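Local structure of protein yciO (1K7J) at residues A[65-78]-A[130-143]. The protein is of unknown function but belongs to the SUA5 (YrdC-like) family and, like its relatives, probably binds double-stranded RNA. Numbering follows the deposited sequence.
Sequences FTLMCRDLSELSTY and QALLEALGEPMLST
P139 sets CG and CD over one face of the Y78 ring, its CG 3.6 Å from the ring centroid in a CH-pi contact only 13° off the ring normal, while the backbone O of E74 sits at the ring's edge. The R70 guanidinium is covered on one face by E134 CB and CG; at its edge, in plane, are Q130 OE1 and two waters. E134 OE1 is 3.1 Å from R70 NH2 but well out of the guanidinium plane, so this salt bridge works by charge alone. Q130 grips R70 at two points: NE2 donates to R70 O at 2.9 Å, whereas OE1 takes only a weak, bent bond from R70 NE. E74 crosses P139 obliquely, its CD 3.5 Å from P139 CG, a reach set by a first torsion of -178°; its OE1 also accepts from R70 N in a nearly straight bond (173°), tying the turn to the helix. Were Y78 cut back to an alanine, P139 CG and CD would probably lose the ring they press against, and the water bridging Y78 OH to E138 OE1 one of its partners. Deeper in, L133 CD2 packs 3.3 Å from M68 O, the carbonyl that accepts from M140 N. M68 N returns a bond to M140 O at 2.9 Å, and T66 pairs likewise with S142, whose OG bonds to Y32. This is antiparallel pairing of neighbouring strands 66-68 and 140-144 inside the mixed sheet of the YrdC-like alpha/beta fold, each strand having a helix beside it in the chain, 72-78 after one and 127-136 before the other, with R70 and P139 bridging the two segments.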
loop_
_atom_site.group_PDB
_atom_site.type_symbol
_atom_site.label_atom_id
_atom_site.label_comp_id
_atom_site.label_asym_id
_atom_site.label_seq_id
_atom_site.Cartn_x
_atom_site.Cartn_y
_atom_site.Cartn_z
ATOM N N PHE A 65 6.106 -2.899 -6.533
ATOM C CA PHE A 65 4.954 -3.296 -5.740
ATOM C C PHE A 65 5.116 -2.422 -4.504
ATOM O O PHE A 65 6.081 -1.662 -4.399
ATOM C CB PHE A 65 5.048 -4.763 -5.320
ATOM C CG PHE A 65 4.513 -5.722 -6.334
ATOM C CD1 PHE A 65 3.146 -5.813 -6.567
ATOM C CD2 PHE A 65 5.373 -6.545 -7.051
ATOM C CE1 PHE A 65 2.643 -6.713 -7.502
ATOM C CE2 PHE A 65 4.881 -7.446 -7.986
ATOM C CZ PHE A 65 3.513 -7.529 -8.211
ATOM N N THR A 66 4.183 -2.528 -3.569
ATOM C CA THR A 66 4.260 -1.752 -2.344
ATOM C C THR A 66 4.025 -2.662 -1.154
ATOM O O THR A 66 3.197 -3.567 -1.215
ATOM C CB THR A 66 3.185 -0.641 -2.305
ATOM O OG1 THR A 66 3.416 0.287 -3.371
ATOM C CG2 THR A 66 3.231 0.109 -0.974
ATOM N N LEU A 67 4.788 -2.450 -0.092
ATOM C CA LEU A 67 4.572 -3.207 1.129
ATOM C C LEU A 67 4.017 -2.168 2.093
ATOM O O LEU A 67 4.685 -1.178 2.401
ATOM C CB LEU A 67 5.874 -3.801 1.676
ATOM C CG LEU A 67 6.459 -4.999 0.919
ATOM C CD1 LEU A 67 7.665 -5.526 1.678
ATOM C CD2 LEU A 67 5.409 -6.099 0.775
HETATM N N MSE A 68 2.778 -2.376 2.522
HETATM C CA MSE A 68 2.110 -1.472 3.453
HETATM C C MSE A 68 2.569 -1.923 4.842
HETATM O O MSE A 68 2.216 -3.015 5.294
HETATM C CB MSE A 68 0.591 -1.608 3.290
HETATM C CG MSE A 68 -0.241 -0.439 3.801
HETATM SE SE MSE A 68 -0.011 1.207 2.758
HETATM C CE MSE A 68 -0.933 0.715 1.085
ATOM N N CYS A 69 3.359 -1.077 5.505
ATOM C CA CYS A 69 3.932 -1.396 6.812
ATOM C C CYS A 69 3.346 -0.638 7.996
ATOM O O CYS A 69 2.925 0.509 7.875
ATOM C CB CYS A 69 5.442 -1.156 6.779
ATOM S SG CYS A 69 6.323 -2.079 5.503
ATOM N N ARG A 70 3.367 -1.290 9.154
ATOM C CA ARG A 70 2.833 -0.717 10.382
ATOM C C ARG A 70 3.559 0.554 10.814
ATOM O O ARG A 70 2.928 1.548 11.178
ATOM C CB ARG A 70 2.922 -1.752 11.506
ATOM C CG ARG A 70 2.317 -1.303 12.827
ATOM C CD ARG A 70 0.797 -1.288 12.767
ATOM N NE ARG A 70 0.211 -0.827 14.024
ATOM C CZ ARG A 70 0.306 -1.481 15.178
ATOM N NH1 ARG A 70 0.959 -2.633 15.240
ATOM N NH2 ARG A 70 -0.241 -0.974 16.277
ATOM N N ASP A 71 4.884 0.519 10.766
ATOM C CA ASP A 71 5.694 1.652 11.193
ATOM C C ASP A 71 7.096 1.559 10.608
ATOM O O ASP A 71 7.394 0.644 9.843
ATOM C CB ASP A 71 5.772 1.680 12.721
ATOM C CG ASP A 71 6.063 0.310 13.318
ATOM O OD1 ASP A 71 6.763 -0.496 12.666
ATOM O OD2 ASP A 71 5.601 0.042 14.448
ATOM N N LEU A 72 7.955 2.507 10.974
ATOM C CA LEU A 72 9.323 2.534 10.468
ATOM C C LEU A 72 10.096 1.279 10.864
ATOM O O LEU A 72 10.908 0.781 10.087
ATOM C CB LEU A 72 10.052 3.788 10.973
ATOM C CG LEU A 72 11.479 4.001 10.459
ATOM C CD1 LEU A 72 11.483 4.064 8.938
ATOM C CD2 LEU A 72 12.043 5.288 11.044
ATOM N N SER A 73 9.846 0.764 12.065
ATOM C CA SER A 73 10.532 -0.441 12.520
ATOM C C SER A 73 10.244 -1.605 11.573
ATOM O O SER A 73 11.160 -2.307 11.143
ATOM C CB SER A 73 10.080 -0.813 13.934
ATOM O OG SER A 73 10.670 -2.035 14.345
ATOM N N GLU A 74 8.970 -1.811 11.251
ATOM C CA GLU A 74 8.606 -2.897 10.350
ATOM C C GLU A 74 9.178 -2.635 8.964
ATOM O O GLU A 74 9.656 -3.549 8.297
ATOM C CB GLU A 74 7.087 -3.050 10.263
ATOM C CG GLU A 74 6.668 -4.207 9.365
ATOM C CD GLU A 74 5.249 -4.667 9.628
ATOM O OE1 GLU A 74 4.299 -3.992 9.179
ATOM O OE2 GLU A 74 5.086 -5.710 10.298
ATOM N N LEU A 75 9.135 -1.379 8.534
ATOM C CA LEU A 75 9.674 -1.014 7.229
ATOM C C LEU A 75 11.155 -1.390 7.173
ATOM O O LEU A 75 11.636 -1.924 6.171
ATOM C CB LEU A 75 9.493 0.492 6.992
ATOM C CG LEU A 75 10.010 1.083 5.674
ATOM C CD1 LEU A 75 9.238 2.362 5.359
ATOM C CD2 LEU A 75 11.510 1.363 5.767
ATOM N N SER A 76 11.864 -1.132 8.266
ATOM C CA SER A 76 13.292 -1.420 8.353
ATOM C C SER A 76 13.611 -2.906 8.452
ATOM O O SER A 76 14.775 -3.306 8.384
ATOM C CB SER A 76 13.890 -0.677 9.545
ATOM O OG SER A 76 13.691 0.719 9.395
ATOM N N THR A 77 12.575 -3.718 8.625
ATOM C CA THR A 77 12.737 -5.160 8.716
ATOM C C THR A 77 12.633 -5.758 7.315
ATOM O O THR A 77 13.307 -6.736 6.987
ATOM C CB THR A 77 11.633 -5.779 9.603
ATOM O OG1 THR A 77 11.688 -5.198 10.912
ATOM C CG2 THR A 77 11.810 -7.288 9.716
ATOM N N TYR A 78 11.795 -5.144 6.486
ATOM C CA TYR A 78 11.571 -5.627 5.131
ATOM C C TYR A 78 12.373 -4.947 4.028
ATOM O O TYR A 78 12.295 -5.353 2.874
ATOM C CB TYR A 78 10.075 -5.569 4.800
ATOM C CG TYR A 78 9.277 -6.617 5.542
ATOM C CD1 TYR A 78 9.017 -6.490 6.906
ATOM C CD2 TYR A 78 8.835 -7.768 4.891
ATOM C CE1 TYR A 78 8.338 -7.489 7.609
ATOM C CE2 TYR A 78 8.158 -8.770 5.581
ATOM C CZ TYR A 78 7.914 -8.626 6.936
ATOM O OH TYR A 78 7.252 -9.622 7.613
ATOM N N GLN A 130 -4.092 1.207 9.646
ATOM C CA GLN A 130 -3.268 0.845 10.790
ATOM C C GLN A 130 -3.872 -0.336 11.548
ATOM O O GLN A 130 -3.150 -1.234 11.982
ATOM C CB GLN A 130 -3.098 2.041 11.726
ATOM C CG GLN A 130 -1.960 2.971 11.320
ATOM C CD GLN A 130 -0.603 2.307 11.459
ATOM O OE1 GLN A 130 -0.313 1.683 12.478
ATOM N NE2 GLN A 130 0.238 2.448 10.442
ATOM N N ALA A 131 -5.195 -0.345 11.689
ATOM C CA ALA A 131 -5.869 -1.431 12.393
ATOM C C ALA A 131 -5.696 -2.750 11.639
ATOM O O ALA A 131 -5.462 -3.795 12.245
ATOM C CB ALA A 131 -7.358 -1.108 12.563
ATOM N N LEU A 132 -5.810 -2.701 10.314
ATOM C CA LEU A 132 -5.643 -3.904 9.506
ATOM C C LEU A 132 -4.236 -4.473 9.687
ATOM O O LEU A 132 -4.058 -5.681 9.873
ATOM C CB LEU A 132 -5.887 -3.590 8.023
ATOM C CG LEU A 132 -7.330 -3.281 7.605
ATOM C CD1 LEU A 132 -7.358 -2.778 6.162
ATOM C CD2 LEU A 132 -8.187 -4.533 7.750
ATOM N N LEU A 133 -3.235 -3.601 9.642
ATOM C CA LEU A 133 -1.854 -4.042 9.791
ATOM C C LEU A 133 -1.588 -4.594 11.184
ATOM O O LEU A 133 -0.909 -5.604 11.333
ATOM C CB LEU A 133 -0.899 -2.890 9.473
ATOM C CG LEU A 133 -0.972 -2.432 8.011
ATOM C CD1 LEU A 133 -0.104 -1.199 7.819
ATOM C CD2 LEU A 133 -0.534 -3.567 7.082
ATOM N N GLU A 134 -2.128 -3.938 12.206
ATOM C CA GLU A 134 -1.937 -4.409 13.573
ATOM C C GLU A 134 -2.499 -5.820 13.727
ATOM O O GLU A 134 -1.881 -6.681 14.353
ATOM C CB GLU A 134 -2.634 -3.478 14.567
ATOM C CG GLU A 134 -2.336 -3.808 16.022
ATOM C CD GLU A 134 -3.105 -2.926 16.989
ATOM O OE1 GLU A 134 -3.194 -1.705 16.740
ATOM O OE2 GLU A 134 -3.610 -3.452 18.004
ATOM N N ALA A 135 -3.673 -6.058 13.153
ATOM C CA ALA A 135 -4.304 -7.369 13.246
ATOM C C ALA A 135 -3.582 -8.414 12.399
ATOM O O ALA A 135 -3.467 -9.574 12.804
ATOM C CB ALA A 135 -5.769 -7.274 12.825
ATOM N N LEU A 136 -3.090 -8.009 11.232
ATOM C CA LEU A 136 -2.388 -8.935 10.343
ATOM C C LEU A 136 -1.053 -9.381 10.941
ATOM O O LEU A 136 -0.681 -10.550 10.839
ATOM C CB LEU A 136 -2.164 -8.290 8.972
ATOM C CG LEU A 136 -1.487 -9.155 7.901
ATOM C CD1 LEU A 136 -2.292 -10.421 7.655
ATOM C CD2 LEU A 136 -1.358 -8.349 6.617
ATOM N N GLY A 137 -0.329 -8.449 11.553
ATOM C CA GLY A 137 0.934 -8.802 12.182
ATOM C C GLY A 137 2.171 -8.685 11.317
ATOM O O GLY A 137 3.289 -8.887 11.795
ATOM N N GLU A 138 1.973 -8.378 10.042
ATOM C CA GLU A 138 3.080 -8.207 9.108
ATOM C C GLU A 138 2.598 -7.297 7.985
ATOM O O GLU A 138 1.417 -6.944 7.935
ATOM C CB GLU A 138 3.535 -9.561 8.545
ATOM C CG GLU A 138 2.467 -10.334 7.779
ATOM C CD GLU A 138 3.018 -11.592 7.120
ATOM O OE1 GLU A 138 4.089 -12.072 7.552
ATOM O OE2 GLU A 138 2.375 -12.108 6.180
ATOM N N PRO A 139 3.500 -6.899 7.074
ATOM C CA PRO A 139 3.106 -6.021 5.969
ATOM C C PRO A 139 2.079 -6.653 5.047
ATOM O O PRO A 139 1.938 -7.871 4.986
ATOM C CB PRO A 139 4.423 -5.763 5.236
ATOM C CG PRO A 139 5.443 -5.892 6.316
ATOM C CD PRO A 139 4.957 -7.104 7.073
HETATM N N MSE A 140 1.369 -5.802 4.324
HETATM C CA MSE A 140 0.370 -6.247 3.372
HETATM C C MSE A 140 0.898 -5.897 1.982
HETATM O O MSE A 140 1.336 -4.773 1.756
HETATM C CB MSE A 140 -0.948 -5.516 3.649
HETATM C CG MSE A 140 -2.098 -5.866 2.737
HETATM SE SE MSE A 140 -3.788 -5.777 3.689
HETATM C CE MSE A 140 -3.603 -4.044 4.517
ATOM N N LEU A 141 0.907 -6.863 1.068
ATOM C CA LEU A 141 1.356 -6.586 -0.291
ATOM C C LEU A 141 0.268 -5.696 -0.867
ATOM O O LEU A 141 -0.915 -6.042 -0.807
ATOM C CB LEU A 141 1.465 -7.872 -1.107
ATOM C CG LEU A 141 1.756 -7.656 -2.596
ATOM C CD1 LEU A 141 3.094 -6.944 -2.771
ATOM C CD2 LEU A 141 1.761 -8.997 -3.306
ATOM N N SER A 142 0.656 -4.554 -1.421
ATOM C CA SER A 142 -0.331 -3.620 -1.941
ATOM C C SER A 142 0.124 -2.823 -3.149
ATOM O O SER A 142 1.249 -2.956 -3.625
ATOM C CB SER A 142 -0.711 -2.618 -0.844
ATOM O OG SER A 142 -1.038 -3.260 0.376
ATOM N N THR A 143 -0.802 -2.003 -3.635
ATOM C CA THR A 143 -0.585 -1.063 -4.732
ATOM C C THR A 143 -1.697 -0.042 -4.554
ATOM O O THR A 143 -2.738 -0.343 -3.958
ATOM C CB THR A 143 -0.737 -1.682 -6.155
ATOM O OG1 THR A 143 -2.115 -1.983 -6.412
ATOM C CG2 THR A 143 0.104 -2.932 -6.299
HETATM O O HOH W 1 1.896 -4.796 13.094
HETATM O O HOH W 2 -1.579 1.443 15.065
HETATM O O HOH W 3 1.913 -4.829 10.159
HETATM O O HOH W 4 6.847 -12.250 7.182
#